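Local coordinates for T-cell surface glycoprotein YE1/48 (Mus musculus, PDB 1QO3) that acts as an inhibitory receptor on natural killer cells, recognising H-2d class I alleles and thereby preventing lysis of the target cell, at residues 17-22 with 26-31. The protein carries 1 engineered substitution. Numbering follows the deposited sequence.
Sequences YWFCYG and YYFVMD
F19 and Y26 face each other in the N-terminal beta hairpin of this C-type lectin-like domain, a hydrogen-bonded antiparallel pair whose ring planes, 26° apart, are offset so far that they hardly overlap. Y26 N reaches F19 O at 2.8 Å, almost straight, and F19 N returns the bond to Y26 O; Y17 and F28 form the next such pair. From its backbone the Y26 side chain slants across F19: CB sits over one face of the F19 ring near its rim, CG lies close to F19 CE1 and CZ, and CD1 makes the tightest approach, 3.4 Å from F19 CE1. Y26 CE1 then touches Y21 CB at 4.1 Å, and the hydroxyl hydrogen-bonds E57 OE2 of helix 55-64. F19 keeps CG between its backbone N and carbonyl carbon (chi1 69°), a torsion that also sets CE2 3.5 Å from F28 CE1, neither ring covering the other's face, completing an aromatic cluster that F60, L61 and V64 of helix 55-64 cover on the F19 side. On the other face W18 CB packs on Y27 CD2. Beyond F19, C20 and Y21 pair with a strand of the second subunit, continuing the sheet across the dimer. One water bridges the two strands, donating to Y21 O and, at 2.6 Å, to Y26 OH.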
ATOM      1  N   TYR C  17     -18.304   3.467 -19.801  1.00 27.42           N
ATOM      2  CA  TYR C  17     -17.920   3.769 -18.429  1.00 26.70           C
ATOM      3  C   TYR C  17     -17.261   5.138 -18.466  1.00 23.71           C
ATOM      4  O   TYR C  17     -16.653   5.509 -19.468  1.00 22.26           O
ATOM      5  CB  TYR C  17     -16.963   2.701 -17.881  1.00 32.99           C
ATOM      6  CG  TYR C  17     -17.635   1.352 -17.751  1.00 40.27           C
ATOM      7  CD1 TYR C  17     -18.487   1.083 -16.677  1.00 44.06           C
ATOM      8  CD2 TYR C  17     -17.520   0.391 -18.755  1.00 42.80           C
ATOM      9  CE1 TYR C  17     -19.222  -0.101 -16.615  1.00 47.33           C
ATOM     10  CE2 TYR C  17     -18.249  -0.799 -18.704  1.00 46.12           C
ATOM     11  CZ  TYR C  17     -19.104  -1.036 -17.632  1.00 48.04           C
ATOM     12  OH  TYR C  17     -19.885  -2.175 -17.599  1.00 49.36           O
ATOM     13  N   TRP C  18     -17.391   5.896 -17.382  1.00 20.16           N
ATOM     14  CA  TRP C  18     -16.832   7.238 -17.352  1.00 17.15           C
ATOM     15  C   TRP C  18     -16.424   7.684 -15.959  1.00 15.83           C
ATOM     16  O   TRP C  18     -16.778   7.061 -14.962  1.00 14.45           O
ATOM     17  CB  TRP C  18     -17.864   8.235 -17.865  1.00 13.80           C
ATOM     18  CG  TRP C  18     -19.032   8.359 -16.916  1.00 14.54           C
ATOM     19  CD1 TRP C  18     -20.113   7.522 -16.821  1.00 12.41           C
ATOM     20  CD2 TRP C  18     -19.201   9.348 -15.889  1.00 13.92           C
ATOM     21  NE1 TRP C  18     -20.939   7.931 -15.798  1.00 13.11           N
ATOM     22  CE2 TRP C  18     -20.405   9.050 -15.212  1.00 13.72           C
ATOM     23  CE3 TRP C  18     -18.449  10.459 -15.476  1.00 12.89           C
ATOM     24  CZ2 TRP C  18     -20.880   9.827 -14.141  1.00 13.60           C
ATOM     25  CZ3 TRP C  18     -18.921  11.234 -14.410  1.00 13.64           C
ATOM     26  CH2 TRP C  18     -20.129  10.910 -13.757  1.00 13.08           C
ATOM     27  N   PHE C  19     -15.702   8.798 -15.916  1.00 14.40           N
ATOM     28  CA  PHE C  19     -15.253   9.412 -14.676  1.00 13.15           C
ATOM     29  C   PHE C  19     -14.624  10.740 -15.057  1.00 13.48           C
ATOM     30  O   PHE C  19     -14.323  10.977 -16.229  1.00 13.77           O
ATOM     31  CB  PHE C  19     -14.228   8.525 -13.955  1.00 14.55           C
ATOM     32  CG  PHE C  19     -12.897   8.415 -14.668  1.00 14.86           C
ATOM     33  CD1 PHE C  19     -11.973   9.460 -14.624  1.00 13.00           C
ATOM     34  CD2 PHE C  19     -12.570   7.263 -15.378  1.00 14.25           C
ATOM     35  CE1 PHE C  19     -10.744   9.355 -15.272  1.00 13.93           C
ATOM     36  CE2 PHE C  19     -11.339   7.152 -16.033  1.00 13.72           C
ATOM     37  CZ  PHE C  19     -10.425   8.202 -15.976  1.00 12.16           C
ATOM     38  N   CYS C  20     -14.440  11.610 -14.073  1.00 14.47           N
ATOM     39  CA  CYS C  20     -13.826  12.906 -14.308  1.00 17.01           C
ATOM     40  C   CYS C  20     -12.615  13.040 -13.381  1.00 18.08           C
ATOM     41  O   CYS C  20     -12.558  12.419 -12.316  1.00 19.93           O
ATOM     42  CB  CYS C  20     -14.825  14.039 -14.037  1.00 18.00           C
ATOM     43  SG  CYS C  20     -16.371  14.034 -15.022  1.00 20.86           S
ATOM     44  N   TYR C  21     -11.646  13.838 -13.809  1.00 17.99           N
ATOM     45  CA  TYR C  21     -10.427  14.084 -13.049  1.00 17.90           C
ATOM     46  C   TYR C  21     -10.007  15.509 -13.416  1.00 18.71           C
ATOM     47  O   TYR C  21      -9.689  15.792 -14.566  1.00 18.55           O
ATOM     48  CB  TYR C  21      -9.345  13.064 -13.449  1.00 16.35           C
ATOM     49  CG  TYR C  21      -8.047  13.146 -12.660  1.00 15.42           C
ATOM     50  CD1 TYR C  21      -8.023  12.908 -11.288  1.00 17.41           C
ATOM     51  CD2 TYR C  21      -6.845  13.469 -13.291  1.00 16.01           C
ATOM     52  CE1 TYR C  21      -6.835  12.993 -10.564  1.00 18.59           C
ATOM     53  CE2 TYR C  21      -5.654  13.559 -12.578  1.00 15.61           C
ATOM     54  CZ  TYR C  21      -5.654  13.322 -11.216  1.00 18.27           C
ATOM     55  OH  TYR C  21      -4.478  13.430 -10.505  1.00 20.98           O
ATOM     56  N   GLY C  22     -10.037  16.412 -12.443  1.00 20.60           N
ATOM     57  CA  GLY C  22      -9.672  17.791 -12.715  1.00 21.38           C
ATOM     58  C   GLY C  22     -10.690  18.459 -13.625  1.00 22.18           C
ATOM     59  O   GLY C  22     -11.898  18.299 -13.441  1.00 21.95           O
ATOM     60  N   TYR C  26     -13.668  11.566 -18.889  1.00 15.42           N
ATOM     61  CA  TYR C  26     -13.306  10.541 -19.848  1.00 15.63           C
ATOM     62  C   TYR C  26     -14.395   9.496 -19.988  1.00 15.33           C
ATOM     63  O   TYR C  26     -14.965   9.050 -18.992  1.00 18.87           O
ATOM     64  CB  TYR C  26     -11.998   9.875 -19.397  1.00 13.68           C
ATOM     65  CG  TYR C  26     -10.912  10.861 -18.999  1.00 14.97           C
ATOM     66  CD1 TYR C  26     -11.027  11.632 -17.839  1.00 13.74           C
ATOM     67  CD2 TYR C  26      -9.778  11.042 -19.795  1.00 13.59           C
ATOM     68  CE1 TYR C  26     -10.042  12.555 -17.482  1.00 13.57           C
ATOM     69  CE2 TYR C  26      -8.786  11.965 -19.449  1.00 14.45           C
ATOM     70  CZ  TYR C  26      -8.926  12.717 -18.296  1.00 14.73           C
ATOM     71  OH  TYR C  26      -7.972  13.651 -17.981  1.00 15.29           O
ATOM     72  N   TYR C  27     -14.680   9.099 -21.221  1.00 14.51           N
ATOM     73  CA  TYR C  27     -15.706   8.087 -21.458  1.00 14.80           C
ATOM     74  C   TYR C  27     -15.097   6.928 -22.243  1.00 15.06           C
ATOM     75  O   TYR C  27     -14.520   7.123 -23.311  1.00 13.34           O
ATOM     76  CB  TYR C  27     -16.886   8.693 -22.226  1.00 15.28           C
ATOM     77  CG  TYR C  27     -17.486   9.894 -21.527  1.00 16.26           C
ATOM     78  CD1 TYR C  27     -16.838  11.128 -21.554  1.00 14.30           C
ATOM     79  CD2 TYR C  27     -18.653   9.774 -20.757  1.00 17.58           C
ATOM     80  CE1 TYR C  27     -17.322  12.216 -20.829  1.00 17.23           C
ATOM     81  CE2 TYR C  27     -19.153  10.864 -20.019  1.00 15.45           C
ATOM     82  CZ  TYR C  27     -18.478  12.078 -20.060  1.00 18.17           C
ATOM     83  OH  TYR C  27     -18.929  13.154 -19.329  1.00 18.67           O
ATOM     84  N   PHE C  28     -15.209   5.727 -21.692  1.00 13.45           N
ATOM     85  CA  PHE C  28     -14.673   4.545 -22.335  1.00 14.61           C
ATOM     86  C   PHE C  28     -15.790   3.797 -23.047  1.00 16.39           C
ATOM     87  O   PHE C  28     -16.660   3.197 -22.408  1.00 14.18           O
ATOM     88  CB  PHE C  28     -13.999   3.646 -21.295  1.00 16.88           C
ATOM     89  CG  PHE C  28     -12.765   4.256 -20.677  1.00 18.32           C
ATOM     90  CD1 PHE C  28     -12.868   5.325 -19.792  1.00 19.78           C
ATOM     91  CD2 PHE C  28     -11.501   3.777 -21.003  1.00 17.70           C
ATOM     92  CE1 PHE C  28     -11.724   5.908 -19.237  1.00 20.89           C
ATOM     93  CE2 PHE C  28     -10.345   4.352 -20.456  1.00 18.34           C
ATOM     94  CZ  PHE C  28     -10.460   5.419 -19.571  1.00 21.00           C
ATOM     95  N   VAL C  29     -15.769   3.879 -24.377  1.00 17.17           N
ATOM     96  CA  VAL C  29     -16.749   3.224 -25.236  1.00 19.11           C
ATOM     97  C   VAL C  29     -16.298   1.781 -25.342  1.00 21.69           C
ATOM     98  O   VAL C  29     -15.323   1.483 -26.039  1.00 21.59           O
ATOM     99  CB  VAL C  29     -16.751   3.842 -26.655  1.00 18.77           C
ATOM    100  CG1 VAL C  29     -17.859   3.219 -27.497  1.00 19.36           C
ATOM    101  CG2 VAL C  29     -16.927   5.350 -26.571  1.00 19.15           C
ATOM    102  N   MET C  30     -17.003   0.882 -24.663  1.00 23.20           N
ATOM    103  CA  MET C  30     -16.616  -0.525 -24.675  1.00 25.93           C
ATOM    104  C   MET C  30     -16.836  -1.300 -25.987  1.00 27.09           C
ATOM    105  O   MET C  30     -16.211  -2.341 -26.188  1.00 29.60           O
ATOM    106  CB  MET C  30     -17.262  -1.249 -23.490  1.00 23.39           C
ATOM    107  CG  MET C  30     -16.976  -0.590 -22.128  1.00 22.64           C
ATOM    108  SD  MET C  30     -15.228  -0.240 -21.765  1.00 23.02           S
ATOM    109  CE  MET C  30     -14.655  -1.850 -21.147  1.00 25.71           C
ATOM    110  N   ASP C  31     -17.706  -0.811 -26.873  1.00 30.03           N
ATOM    111  CA  ASP C  31     -17.920  -1.473 -28.176  1.00 30.16           C
ATOM    112  C   ASP C  31     -16.666  -1.185 -28.999  1.00 29.31           C
ATOM    113  O   ASP C  31     -16.529  -0.097 -29.562  1.00 27.92           O
ATOM    114  CB  ASP C  31     -19.110  -0.871 -28.944  1.00 34.63           C
ATOM    115  CG  ASP C  31     -20.462  -1.367 -28.455  1.00 39.01           C
ATOM    116  OD1 ASP C  31     -20.511  -2.265 -27.582  1.00 41.54           O
ATOM    117  OD2 ASP C  31     -21.485  -0.848 -28.963  1.00 40.31           O
TER
HETATM  118  O   HOH W   1      -7.542  15.602 -16.371  1.00 18.29           O